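Local coordinates for protein 378aa long hypothetical citrate synthase (Sulfolobus tokodaii, PDB 1VGM) that belongs to the citrate synthase family and forms a largely helical subunit that pairs with a second copy of itself, at residues A[32-37]-A[49-54]; A[179-184]-A[270-275]; A[13-18]-A[344-349]; A[150-155]-A[169-174]. One frame throughout, in Å; residues are numbered along the deposited sequence.

Interaction 1 (A[32-37]-A[49-54]); sequences RGYDIN and IHLMLY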
loop_
_atom_site.group_PDB
_atom_site.type_symbol
_atom_site.label_atom_id
_atom_site.label_comp_id
_atom_site.label_asym_id
_atom_site.label_seq_id
_atom_site.Cartn_x
_atom_site.Cartn_y
_atom_site.Cartn_z
ATOM N N ARG A 32 -11.968 11.206 20.336
ATOM C CA ARG A 32 -11.338 11.495 21.616
ATOM C C ARG A 32 -12.354 12.012 22.630
ATOM O O ARG A 32 -12.089 12.963 23.367
ATOM C CB ARG A 32 -10.210 12.512 21.419
ATOM C CG ARG A 32 -8.915 11.905 20.864
ATOM C CD ARG A 32 -7.828 11.857 21.934
ATOM N NE ARG A 32 -6.742 10.933 21.606
ATOM C CZ ARG A 32 -5.786 11.176 20.713
ATOM N NH1 ARG A 32 -4.815 10.294 20.523
ATOM N NH2 ARG A 32 -5.800 12.297 20.005
ATOM N N GLY A 33 -13.527 11.385 22.651
ATOM C CA GLY A 33 -14.468 11.623 23.726
ATOM C C GLY A 33 -15.532 12.659 23.414
ATOM O O GLY A 33 -16.525 12.762 24.130
ATOM N N TYR A 34 -15.330 13.430 22.349
ATOM C CA TYR A 34 -16.282 14.477 21.985
ATOM C C TYR A 34 -17.237 13.980 20.900
ATOM O O TYR A 34 -16.799 13.435 19.891
ATOM C CB TYR A 34 -15.527 15.711 21.481
ATOM C CG TYR A 34 -14.666 16.376 22.535
ATOM C CD1 TYR A 34 -15.242 17.141 23.555
ATOM C CD2 TYR A 34 -13.275 16.254 22.509
ATOM C CE1 TYR A 34 -14.448 17.772 24.521
ATOM C CE2 TYR A 34 -12.475 16.880 23.471
ATOM C CZ TYR A 34 -13.064 17.636 24.472
ATOM O OH TYR A 34 -12.269 18.249 25.418
ATOM N N ASP A 35 -18.538 14.182 21.109
ATOM C CA ASP A 35 -19.557 13.727 20.162
ATOM C C ASP A 35 -19.346 14.382 18.802
ATOM O O ASP A 35 -18.977 15.553 18.725
ATOM C CB ASP A 35 -20.958 14.071 20.677
ATOM C CG ASP A 35 -22.063 13.429 19.846
ATOM O OD1 ASP A 35 -22.366 13.924 18.738
ATOM O OD2 ASP A 35 -22.633 12.422 20.308
ATOM N N ILE A 36 -19.586 13.632 17.729
ATOM C CA ILE A 36 -19.325 14.150 16.391
ATOM C C ILE A 36 -20.212 15.358 16.074
ATOM O O ILE A 36 -19.820 16.242 15.310
ATOM C CB ILE A 36 -19.531 13.050 15.301
ATOM C CG1 ILE A 36 -19.280 13.639 13.913
ATOM C CG2 ILE A 36 -20.929 12.485 15.373
ATOM C CD1 ILE A 36 -17.905 13.369 13.395
ATOM N N ASN A 37 -21.397 15.396 16.674
ATOM C CA ASN A 37 -22.325 16.509 16.483
ATOM C C ASN A 37 -21.759 17.821 17.035
ATOM O O ASN A 37 -21.906 18.874 16.416
ATOM C CB ASN A 37 -23.670 16.203 17.159
ATOM C CG ASN A 37 -24.485 15.153 16.409
ATOM O OD1 ASN A 37 -25.209 15.471 15.470
ATOM N ND2 ASN A 37 -24.371 13.899 16.829
ATOM N N ILE A 49 -8.044 18.249 13.706
ATOM C CA ILE A 49 -6.650 17.900 13.465
ATOM C C ILE A 49 -5.873 17.899 14.774
ATOM O O ILE A 49 -5.181 16.926 15.083
ATOM C CB ILE A 49 -5.965 18.889 12.489
ATOM C CG1 ILE A 49 -6.561 18.749 11.092
ATOM C CG2 ILE A 49 -4.468 18.617 12.434
ATOM C CD1 ILE A 49 -6.083 19.835 10.126
ATOM N N HIS A 50 -5.982 18.981 15.542
ATOM C CA HIS A 50 -5.210 19.104 16.780
ATOM C C HIS A 50 -5.704 18.095 17.816
ATOM O O HIS A 50 -4.918 17.523 18.574
ATOM C CB HIS A 50 -5.326 20.527 17.347
ATOM C CG HIS A 50 -4.463 20.773 18.546
ATOM N ND1 HIS A 50 -4.819 20.373 19.818
ATOM C CD2 HIS A 50 -3.253 21.372 18.667
ATOM C CE1 HIS A 50 -3.867 20.717 20.668
ATOM N NE2 HIS A 50 -2.905 21.324 19.995
ATOM N N LEU A 51 -7.015 17.881 17.851
ATOM C CA LEU A 51 -7.595 16.911 18.773
ATOM C C LEU A 51 -7.047 15.512 18.481
ATOM O O LEU A 51 -6.532 14.833 19.381
ATOM C CB LEU A 51 -9.122 16.924 18.647
ATOM C CG LEU A 51 -9.965 15.960 19.485
ATOM C CD1 LEU A 51 -9.726 16.199 20.973
ATOM C CD2 LEU A 51 -11.443 16.152 19.132
ATOM N N MET A 52 -7.151 15.081 17.224
ATOM C CA MET A 52 -6.749 13.724 16.862
ATOM C C MET A 52 -5.249 13.493 17.035
ATOM O O MET A 52 -4.833 12.411 17.448
ATOM C CB MET A 52 -7.151 13.395 15.417
ATOM C CG MET A 52 -8.660 13.223 15.180
ATOM S SD MET A 52 -9.513 12.125 16.350
ATOM C CE MET A 52 -10.082 10.850 15.278
ATOM N N LEU A 53 -4.431 14.493 16.716
ATOM C CA LEU A 53 -2.986 14.280 16.690
ATOM C C LEU A 53 -2.367 14.544 18.057
ATOM O O LEU A 53 -1.513 13.784 18.520
ATOM C CB LEU A 53 -2.330 15.177 15.637
ATOM C CG LEU A 53 -2.685 14.858 14.179
ATOM C CD1 LEU A 53 -2.059 15.905 13.252
ATOM C CD2 LEU A 53 -2.186 13.467 13.814
ATOM N N TYR A 54 -2.808 15.619 18.705
ATOM C CA TYR A 54 -2.218 16.044 19.969
ATOM C C TYR A 54 -3.040 15.593 21.178
ATOM O O TYR A 54 -2.522 15.514 22.288
ATOM C CB TYR A 54 -2.052 17.572 19.984
ATOM C CG TYR A 54 -1.054 18.092 18.966
ATOM C CD1 TYR A 54 -1.408 18.225 17.627
ATOM C CD2 TYR A 54 0.252 18.431 19.338
ATOM C CE1 TYR A 54 -0.494 18.680 16.677
ATOM C CE2 TYR A 54 1.181 18.891 18.388
ATOM C CZ TYR A 54 0.797 19.012 17.063
ATOM O OH TYR A 54 1.698 19.470 16.121
#
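The Arg32 guanidinium meets helix 45-54 with its edge. Leu51 O and Met52 O both lie near its plane, and both are approached by the same nitrogen. Arg32 NH2 is 2.7 Å from Leu51 O and 2.7 Å from Met52 O. Both hydrogen bonds are weak, because the N-H...O angles are only 124° and 138°. One NH2 group is thus shared between two successive carbonyls at the C-terminal end of the helix. A positive group there would suit the negative end of the helix dipole. The Tyr34 ring also presents its edge. Tyr34 CE2 is 3.8 Å from Leu51 CD1, and Tyr34 CD2 is 3.8 Å from Leu51 CD2. Leu51 CG stands opposite the backbone N (chi1 178°), and both methyls reach the ring. Leu51 CD1 also rests 3.7 Å from Arg32 CB, where the leucine packs against the start of the arginine chain. Tyr34 also packs on Arg370 of the second subunit, and Arg32 O accepts a hydrogen bond from NE of that same residue. The arginine thus meets the carbonyl end of helix 45-54 through two weak bonds. It ties the turn after strand 28-31 to that helix, beside the dimer interface of this citrate synthase fold.

Interaction 2 (A[179-184]-A[270-275]); sequences ILYTDH and KIFKTL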
loop_
_atom_site.group_PDB
_atom_site.type_symbol
_atom_site.label_atom_id
_atom_site.label_comp_id
_atom_site.label_asym_id
_atom_site.label_seq_id
_atom_site.Cartn_x
_atom_site.Cartn_y
_atom_site.Cartn_z
ATOM N N ILE A 179 -14.635 16.695 8.824
ATOM C CA ILE A 179 -14.818 16.161 10.173
ATOM C C ILE A 179 -15.527 14.809 10.129
ATOM O O ILE A 179 -15.140 13.866 10.825
ATOM C CB ILE A 179 -15.636 17.150 11.060
ATOM C CG1 ILE A 179 -14.817 18.422 11.302
ATOM C CG2 ILE A 179 -15.979 16.510 12.402
ATOM C CD1 ILE A 179 -15.546 19.484 12.103
ATOM N N LEU A 180 -16.570 14.720 9.309
ATOM C CA LEU A 180 -17.481 13.575 9.343
ATOM C C LEU A 180 -16.808 12.256 8.940
ATOM O O LEU A 180 -17.134 11.203 9.475
ATOM C CB LEU A 180 -18.683 13.834 8.422
ATOM C CG LEU A 180 -19.786 14.738 8.983
ATOM C CD1 LEU A 180 -20.691 15.242 7.847
ATOM C CD2 LEU A 180 -20.602 13.960 10.011
ATOM N N TYR A 181 -15.877 12.324 7.993
ATOM C CA TYR A 181 -15.237 11.137 7.438
ATOM C C TYR A 181 -13.827 10.903 8.017
ATOM O O TYR A 181 -13.086 10.042 7.537
ATOM C CB TYR A 181 -15.142 11.277 5.916
ATOM C CG TYR A 181 -16.317 10.728 5.122
ATOM C CD1 TYR A 181 -16.754 11.374 3.967
ATOM C CD2 TYR A 181 -16.910 9.507 5.451
ATOM C CE1 TYR A 181 -17.737 10.814 3.145
ATOM C CE2 TYR A 181 -17.899 8.938 4.637
ATOM C CZ TYR A 181 -18.302 9.596 3.481
ATOM O OH TYR A 181 -19.238 9.032 2.641
ATOM N N THR A 182 -13.452 11.665 9.040
ATOM C CA THR A 182 -12.083 11.625 9.559
ATOM C C THR A 182 -11.610 10.247 10.034
ATOM O O THR A 182 -10.487 9.845 9.730
ATOM C CB THR A 182 -11.907 12.653 10.702
ATOM O OG1 THR A 182 -11.688 13.950 10.126
ATOM C CG2 THR A 182 -10.719 12.276 11.618
ATOM N N ASP A 183 -12.449 9.523 10.770
ATOM C CA ASP A 183 -12.095 8.162 11.173
ATOM C C ASP A 183 -13.310 7.296 11.513
ATOM O O ASP A 183 -14.349 7.808 11.939
ATOM C CB ASP A 183 -11.145 8.199 12.373
ATOM C CG ASP A 183 -10.486 6.861 12.632
ATOM O OD1 ASP A 183 -10.110 6.190 11.650
ATOM O OD2 ASP A 183 -10.339 6.482 13.810
ATOM N N HIS A 184 -13.167 5.984 11.321
ATOM C CA HIS A 184 -14.227 5.025 11.627
ATOM C C HIS A 184 -13.737 3.601 11.373
ATOM O O HIS A 184 -13.410 3.243 10.241
ATOM C CB HIS A 184 -15.472 5.295 10.765
ATOM C CG HIS A 184 -16.770 5.044 11.474
ATOM N ND1 HIS A 184 -17.398 3.818 11.466
ATOM C CD2 HIS A 184 -17.558 5.863 12.215
ATOM C CE1 HIS A 184 -18.515 3.891 12.170
ATOM N NE2 HIS A 184 -18.634 5.123 12.636
ATOM N N LYS A 270 -27.194 11.555 9.558
ATOM C CA LYS A 270 -28.070 12.627 10.016
ATOM C C LYS A 270 -27.479 13.993 9.670
ATOM O O LYS A 270 -28.186 14.896 9.232
ATOM C CB LYS A 270 -28.276 12.539 11.532
ATOM C CG LYS A 270 -29.174 11.401 12.004
ATOM C CD LYS A 270 -29.047 11.229 13.522
ATOM C CE LYS A 270 -30.196 10.440 14.123
ATOM N NZ LYS A 270 -30.231 10.600 15.613
ATOM N N ILE A 271 -26.178 14.145 9.886
ATOM C CA ILE A 271 -25.540 15.439 9.694
ATOM C C ILE A 271 -25.395 15.751 8.202
ATOM O O ILE A 271 -25.725 16.845 7.761
ATOM C CB ILE A 271 -24.153 15.485 10.392
ATOM C CG1 ILE A 271 -24.343 15.328 11.901
ATOM C CG2 ILE A 271 -23.431 16.790 10.057
ATOM C CD1 ILE A 271 -23.060 15.093 12.671
ATOM N N PHE A 272 -24.922 14.789 7.418
ATOM C CA PHE A 272 -24.903 14.962 5.965
ATOM C C PHE A 272 -26.282 15.341 5.423
ATOM O O PHE A 272 -26.407 16.185 4.527
ATOM C CB PHE A 272 -24.423 13.681 5.277
ATOM C CG PHE A 272 -22.930 13.581 5.149
ATOM C CD1 PHE A 272 -22.242 12.504 5.694
ATOM C CD2 PHE A 272 -22.211 14.563 4.486
ATOM C CE1 PHE A 272 -20.853 12.415 5.581
ATOM C CE2 PHE A 272 -20.830 14.483 4.369
ATOM C CZ PHE A 272 -20.149 13.407 4.917
ATOM N N LYS A 273 -27.321 14.713 5.960
ATOM C CA LYS A 273 -28.669 14.992 5.485
ATOM C C LYS A 273 -29.006 16.465 5.719
ATOM O O LYS A 273 -29.459 17.153 4.809
ATOM C CB LYS A 273 -29.689 14.095 6.197
ATOM C CG LYS A 273 -31.123 14.245 5.670
ATOM C CD LYS A 273 -32.085 13.321 6.399
ATOM C CE LYS A 273 -33.541 13.685 6.133
ATOM N NZ LYS A 273 -33.921 13.455 4.720
ATOM N N THR A 274 -28.769 16.946 6.937
ATOM C CA THR A 274 -29.075 18.331 7.277
ATOM C C THR A 274 -28.279 19.297 6.397
ATOM O O THR A 274 -28.786 20.339 5.987
ATOM C CB THR A 274 -28.765 18.625 8.769
ATOM O OG1 THR A 274 -27.354 18.534 8.999
ATOM C CG2 THR A 274 -29.440 17.621 9.650
ATOM N N LEU A 275 -27.031 18.950 6.100
ATOM C CA LEU A 275 -26.275 19.690 5.097
ATOM C C LEU A 275 -26.971 19.680 3.744
ATOM O O LEU A 275 -27.199 20.727 3.146
ATOM C CB LEU A 275 -24.874 19.101 4.954
ATOM C CG LEU A 275 -23.976 19.260 6.175
ATOM C CD1 LEU A 275 -22.670 18.528 5.929
ATOM C CD2 LEU A 275 -23.751 20.755 6.463
#
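Leu180 lays a methyl on the face of the Phe272 ring, a CH-pi contact between two helices of the mostly helical citrate synthase fold. Leu180 is the last residue of helix 168-180, and Phe272 lies within helix 267-280. The two side chains run past each other in opposite directions. Leu180 CD1 sits 3.4 Å from the centroid of the Phe272 ring and only 9° off its normal. All six ring carbons are therefore at similar distances from that methyl. Leu180 CB is close to the rim of the ring, at Phe272 CE1 and CZ. The other branch of Leu180 turns to Ile271 and meets it at a slant. Leu180 CD2 is 3.8 Å from Ile271 CD1, and Ile271 CG2 touches both leucine methyls. Leu275 CD1, one turn further along the helix, makes a looser contact with Leu180 CD1.

Tyr181 crosses Phe272 at about a right angle as a side chain, but the ring planes meet at 52°. The Phe272 rim lies over one face of the tyrosine, toward its margin. Tyr181 OH is held by Asp314 and Ser317, which fixes the far end of that ring. Helix 314-323 also packs on Phe272 through Tyr316, Ser317 and Val320. Phe272 CG lies opposite the carbonyl carbon (chi1 -86°), and the ring reaches across to the end of helix 168-180. There its outermost atom, Phe272 CZ, stands 3.5 Å from Leu180 CD1 and 4.0 Å from Tyr181 CE1.

Interaction 3 (A[13-18]-A[344-349]); sequences IIKTTG and LAHIIE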
loop_
_atom_site.group_PDB
_atom_site.type_symbol
_atom_site.label_atom_id
_atom_site.label_comp_id
_atom_site.label_asym_id
_atom_site.label_seq_id
_atom_site.Cartn_x
_atom_site.Cartn_y
_atom_site.Cartn_z
ATOM N N ILE A 13 -7.829 -8.154 16.718
ATOM C CA ILE A 13 -7.531 -6.790 17.146
ATOM C C ILE A 13 -6.120 -6.436 16.708
ATOM O O ILE A 13 -5.152 -7.013 17.201
ATOM C CB ILE A 13 -7.642 -6.645 18.686
ATOM C CG1 ILE A 13 -9.076 -6.947 19.133
ATOM C CG2 ILE A 13 -7.246 -5.236 19.119
ATOM C CD1 ILE A 13 -9.234 -7.113 20.655
ATOM N N ILE A 14 -6.004 -5.504 15.762
ATOM C CA ILE A 14 -4.705 -5.182 15.186
ATOM C C ILE A 14 -3.998 -4.085 15.980
ATOM O O ILE A 14 -2.780 -3.951 15.915
ATOM C CB ILE A 14 -4.828 -4.740 13.696
ATOM C CG1 ILE A 14 -3.428 -4.648 13.075
ATOM C CG2 ILE A 14 -5.569 -3.407 13.585
ATOM C CD1 ILE A 14 -3.429 -4.361 11.589
ATOM N N LYS A 15 -4.765 -3.310 16.737
ATOM C CA LYS A 15 -4.189 -2.303 17.629
ATOM C C LYS A 15 -5.242 -1.808 18.610
ATOM O O LYS A 15 -6.430 -2.072 18.448
ATOM C CB LYS A 15 -3.656 -1.114 16.820
ATOM C CG LYS A 15 -4.749 -0.270 16.145
ATOM C CD LYS A 15 -4.158 0.776 15.204
ATOM C CE LYS A 15 -3.519 1.937 15.970
ATOM N NZ LYS A 15 -4.527 2.930 16.445
ATOM N N THR A 16 -4.804 -1.077 19.624
ATOM C CA THR A 16 -5.715 -0.246 20.396
ATOM C C THR A 16 -5.718 1.146 19.782
ATOM O O THR A 16 -4.830 1.485 18.997
ATOM C CB THR A 16 -5.267 -0.152 21.864
ATOM O OG1 THR A 16 -4.048 0.600 21.941
ATOM C CG2 THR A 16 -5.043 -1.556 22.444
ATOM N N THR A 17 -6.717 1.943 20.134
ATOM C CA THR A 17 -6.763 3.330 19.711
ATOM C C THR A 17 -7.368 4.208 20.807
ATOM O O THR A 17 -8.304 3.793 21.496
ATOM C CB THR A 17 -7.607 3.472 18.435
ATOM O OG1 THR A 17 -7.480 4.803 17.921
ATOM C CG2 THR A 17 -9.084 3.157 18.732
ATOM N N GLY A 18 -6.831 5.418 20.961
ATOM C CA GLY A 18 -7.470 6.433 21.790
ATOM C C GLY A 18 -8.373 7.370 21.000
ATOM O O GLY A 18 -8.937 8.325 21.547
ATOM N N LEU A 344 -3.334 9.051 9.388
ATOM C CA LEU A 344 -2.123 9.582 10.003
ATOM C C LEU A 344 -2.156 9.406 11.525
ATOM O O LEU A 344 -1.166 9.008 12.134
ATOM C CB LEU A 344 -1.958 11.065 9.661
ATOM C CG LEU A 344 -1.626 11.425 8.208
ATOM C CD1 LEU A 344 -1.777 12.929 8.031
ATOM C CD2 LEU A 344 -0.208 10.972 7.844
ATOM N N ALA A 345 -3.299 9.697 12.140
ATOM C CA ALA A 345 -3.427 9.538 13.588
ATOM C C ALA A 345 -3.160 8.091 14.001
ATOM O O ALA A 345 -2.518 7.834 15.014
ATOM C CB ALA A 345 -4.818 9.976 14.047
ATOM N N HIS A 346 -3.647 7.146 13.207
ATOM C CA HIS A 346 -3.509 5.731 13.536
ATOM C C HIS A 346 -2.081 5.205 13.401
ATOM O O HIS A 346 -1.638 4.406 14.224
ATOM C CB HIS A 346 -4.436 4.877 12.657
ATOM C CG HIS A 346 -5.830 4.756 13.187
ATOM N ND1 HIS A 346 -6.160 3.928 14.240
ATOM C CD2 HIS A 346 -6.978 5.376 12.824
ATOM C CE1 HIS A 346 -7.447 4.048 14.504
ATOM N NE2 HIS A 346 -7.967 4.922 13.659
ATOM N N ILE A 347 -1.363 5.623 12.364
ATOM C CA ILE A 347 -0.012 5.107 12.178
ATOM C C ILE A 347 0.974 5.754 13.152
ATOM O O ILE A 347 1.978 5.143 13.522
ATOM C CB ILE A 347 0.504 5.300 10.712
ATOM C CG1 ILE A 347 0.422 6.769 10.297
ATOM C CG2 ILE A 347 -0.309 4.430 9.759
ATOM C CD1 ILE A 347 0.942 7.043 8.889
ATOM N N ILE A 348 0.686 6.981 13.576
ATOM C CA ILE A 348 1.506 7.639 14.586
ATOM C C ILE A 348 1.318 6.945 15.933
ATOM O O ILE A 348 2.290 6.684 16.644
ATOM C CB ILE A 348 1.141 9.146 14.721
ATOM C CG1 ILE A 348 1.581 9.896 13.466
ATOM C CG2 ILE A 348 1.842 9.757 15.927
ATOM C CD1 ILE A 348 1.242 11.370 13.480
ATOM N N GLU A 349 0.070 6.639 16.280
ATOM C CA GLU A 349 -0.206 5.821 17.461
ATOM C C GLU A 349 0.565 4.518 17.381
ATOM O O GLU A 349 1.256 4.135 18.327
ATOM C CB GLU A 349 -1.701 5.508 17.566
ATOM C CG GLU A 349 -2.484 6.472 18.431
ATOM C CD GLU A 349 -3.927 6.046 18.626
ATOM O OE1 GLU A 349 -4.547 6.513 19.606
ATOM O OE2 GLU A 349 -4.444 5.254 17.805
#
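Lys15 NZ and the Glu349 carboxylate form a buried salt bridge, with Lys15 NZ 2.7 Å from Glu349 OE2. The ammonium approaches that oxygen nearly end-on, in the direction of its C-O bond. Lys15 NZ also donates to His346 ND1, 2.9 Å away, and lies 20° out of the imidazole plane at the ring edge. A third bond runs from Lys15 NZ to Thr16 O, at 2.9 Å. Three acceptors thus hold the lysine tip. The lysine chain bends at chi3 and chi4, which folds NZ back to the Thr16 carbonyl.

Glu349 is gripped on both oxygens. Glu349 OE2 takes a second bond from Thr17 OG1, 3.1 Å away, through its syn lone pair. OE1 accepts from Gly18 N, with Gly18 N to Glu349 OE1 at 2.9 Å and a fairly straight angle of 164°. The glutamate chain is extended beyond CG, and it spans from helix 331-353 to the end of strand 13-17. Strand and helix segments cross at 103°.

Further out, His346 NE2 is bonded to Asp183 OD2, which is consistent with a ring orientation that turns ND1 to the lysine. Leu19 packs on both His346 and Glu349. Strand 13-17 pairs in a parallel ladder with a strand of the second subunit, so the cluster lies behind a strand that takes part in the interface. ND1 accepts from the lysine, which is consistent with a proton on NE2, toward Asp183. The charges of Lys15 and Glu349 probably stabilise each other in this buried place.

Interaction 4 (A[150-155]-A[169-174]); sequences SESYAE and EEIKAM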
loop_
_atom_site.group_PDB
_atom_site.type_symbol
_atom_site.label_atom_id
_atom_site.label_comp_id
_atom_site.label_asym_id
_atom_site.label_seq_id
_atom_site.Cartn_x
_atom_site.Cartn_y
_atom_site.Cartn_z
ATOM N N SER A 150 -5.683 31.142 3.706
ATOM C CA SER A 150 -6.973 31.809 3.829
ATOM C C SER A 150 -7.465 31.568 5.241
ATOM O O SER A 150 -6.753 30.982 6.052
ATOM C CB SER A 150 -7.969 31.235 2.817
ATOM O OG SER A 150 -8.471 29.977 3.236
ATOM N N GLU A 151 -8.675 32.017 5.541
ATOM C CA GLU A 151 -9.192 31.900 6.899
ATOM C C GLU A 151 -9.437 30.461 7.326
ATOM O O GLU A 151 -9.584 30.193 8.512
ATOM C CB GLU A 151 -10.488 32.695 7.040
ATOM C CG GLU A 151 -10.289 34.193 6.854
ATOM C CD GLU A 151 -11.582 34.977 6.974
ATOM O OE1 GLU A 151 -11.610 36.153 6.554
ATOM O OE2 GLU A 151 -12.570 34.415 7.488
ATOM N N SER A 152 -9.495 29.530 6.377
ATOM C CA SER A 152 -9.663 28.130 6.755
ATOM C C SER A 152 -9.178 27.130 5.711
ATOM O O SER A 152 -9.013 27.461 4.537
ATOM C CB SER A 152 -11.131 27.845 7.106
ATOM O OG SER A 152 -11.914 27.637 5.946
ATOM N N TYR A 153 -8.940 25.903 6.162
ATOM C CA TYR A 153 -8.476 24.837 5.290
ATOM C C TYR A 153 -9.529 24.546 4.227
ATOM O O TYR A 153 -9.221 24.466 3.033
ATOM C CB TYR A 153 -8.189 23.583 6.127
ATOM C CG TYR A 153 -7.731 22.366 5.341
ATOM C CD1 TYR A 153 -8.648 21.405 4.905
ATOM C CD2 TYR A 153 -6.377 22.148 5.080
ATOM C CE1 TYR A 153 -8.227 20.253 4.241
ATOM C CE2 TYR A 153 -5.945 21.006 4.415
ATOM C CZ TYR A 153 -6.871 20.062 4.003
ATOM O OH TYR A 153 -6.442 18.912 3.385
ATOM N N ALA A 154 -10.780 24.404 4.661
ATOM C CA ALA A 154 -11.874 24.121 3.728
ATOM C C ALA A 154 -11.982 25.207 2.653
ATOM O O ALA A 154 -12.251 24.916 1.489
ATOM C CB ALA A 154 -13.196 24.002 4.486
ATOM N N GLU A 155 -11.777 26.462 3.037
ATOM C CA GLU A 155 -11.870 27.537 2.066
ATOM C C GLU A 155 -10.717 27.430 1.085
ATOM O O GLU A 155 -10.918 27.474 -0.127
ATOM C CB GLU A 155 -11.842 28.912 2.743
ATOM C CG GLU A 155 -11.884 30.049 1.735
ATOM C CD GLU A 155 -12.010 31.416 2.372
ATOM O OE1 GLU A 155 -12.194 31.491 3.603
ATOM O OE2 GLU A 155 -11.924 32.417 1.632
ATOM N N GLU A 169 -21.641 29.047 3.157
ATOM C CA GLU A 169 -22.335 27.770 3.299
ATOM C C GLU A 169 -21.494 26.642 2.704
ATOM O O GLU A 169 -21.465 25.526 3.227
ATOM C CB GLU A 169 -23.692 27.804 2.592
ATOM C CG GLU A 169 -24.549 29.017 2.904
ATOM C CD GLU A 169 -24.300 30.179 1.952
ATOM O OE1 GLU A 169 -23.405 31.012 2.230
ATOM O OE2 GLU A 169 -25.007 30.256 0.921
ATOM N N GLU A 170 -20.818 26.936 1.601
ATOM C CA GLU A 170 -19.952 25.947 0.980
ATOM C C GLU A 170 -18.779 25.602 1.896
ATOM O O GLU A 170 -18.472 24.429 2.104
ATOM C CB GLU A 170 -19.455 26.468 -0.374
ATOM C CG GLU A 170 -20.454 26.233 -1.494
ATOM C CD GLU A 170 -20.190 27.080 -2.721
ATOM O OE1 GLU A 170 -19.132 27.741 -2.791
ATOM O OE2 GLU A 170 -21.054 27.083 -3.621
ATOM N N ILE A 171 -18.141 26.623 2.456
ATOM C CA ILE A 171 -17.038 26.413 3.389
ATOM C C ILE A 171 -17.473 25.561 4.580
ATOM O O ILE A 171 -16.772 24.625 4.972
ATOM C CB ILE A 171 -16.489 27.762 3.906
ATOM C CG1 ILE A 171 -16.023 28.617 2.721
ATOM C CG2 ILE A 171 -15.338 27.523 4.860
ATOM C CD1 ILE A 171 -15.823 30.097 3.060
ATOM N N LYS A 172 -18.630 25.886 5.154
ATOM C CA LYS A 172 -19.129 25.161 6.319
ATOM C C LYS A 172 -19.444 23.693 5.988
ATOM O O LYS A 172 -19.163 22.795 6.789
ATOM C CB LYS A 172 -20.385 25.847 6.880
ATOM C CG LYS A 172 -20.106 27.078 7.746
ATOM C CD LYS A 172 -21.391 27.820 8.122
ATOM C CE LYS A 172 -21.950 28.594 6.935
ATOM N NZ LYS A 172 -23.146 29.425 7.271
ATOM N N ALA A 173 -20.023 23.450 4.813
ATOM C CA ALA A 173 -20.367 22.089 4.394
ATOM C C ALA A 173 -19.123 21.239 4.138
ATOM O O ALA A 173 -19.115 20.041 4.412
ATOM C CB ALA A 173 -21.245 22.126 3.133
ATOM N N MET A 174 -18.080 21.862 3.603
ATOM C CA MET A 174 -16.832 21.164 3.318
ATOM C C MET A 174 -16.096 20.843 4.622
ATOM O O MET A 174 -15.568 19.741 4.800
ATOM C CB MET A 174 -15.946 22.030 2.417
ATOM C CG MET A 174 -14.681 21.333 1.917
ATOM S SD MET A 174 -15.003 19.992 0.743
ATOM C CE MET A 174 -14.168 18.598 1.553
#
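Ile171 of helix 168-180 packs against the start of helix 153-162, a helix-to-helix contact in the largely helical body of the citrate synthase fold. From Ile171 CB the side chain splits. CG2 stands opposite the backbone N and heads for the N-terminal end of the other helix. There Ile171 CG2 lies 3.6 Å from Ser152 OG and 4.1 Å from Ala154 CB. The other branch, through CG1 (chi1 -58°), passes Glu155 CB. At its end Ile171 CD1 runs along the glutamate side chain and comes 3.9 Å from Glu155 OE1. The two side chains cross obliquely, and Ile171 CD1 touches Glu155 along its length, nearest at OE1.

Glu155 is extended beyond CG, and that gives the isoleucine a long flank to lie against. Its carboxylate has its polar partner elsewhere: OE2 forms a salt bridge with Lys165. Pro166, in the loop between the two helices, touches both Glu155 and Ile171.

Ala154 fills the next place along. Ala154 CB sits 3.7 Å from Ile171 O and 4.0 Å from Met174 CB. The small side chain is consistent with the close backbones: Glu155 CA and Ile171 CA are 5.5 Å apart. Met174 sets out at Ala154, and its bent chain then turns off to Phe157, Leu158 and Leu337.

Ser152 is the N-cap of helix 153-162. Ser152 OG accepts from Glu155 N at 3.1 Å, with an N-H...O angle of 154°, while also touching Ile171 CG2.

In the fold
Interactions 2, 3 and 4 are buried, and interaction 1 is partly buried. Interactions 2 and 4 share helix 168-180 and are largely apolar; neither touches the second subunit. They meet where Leu275 CD1 nears Ala173 O. Interactions 1 and 3 lie at the dimer interface and use charged groups. In interaction 1 an arginine faces helix carbonyls through weak bonds; in interaction 3 a lysine and a glutamate form a dense polar cluster. Arg32 NH1 and Glu349 OE1 add a long, weak ion pair between the two. Asp183 probably links interaction 2 to His346 of interaction 3 by a hydrogen bond, and Met52 of interaction 1 packs on Thr182 and Asp183.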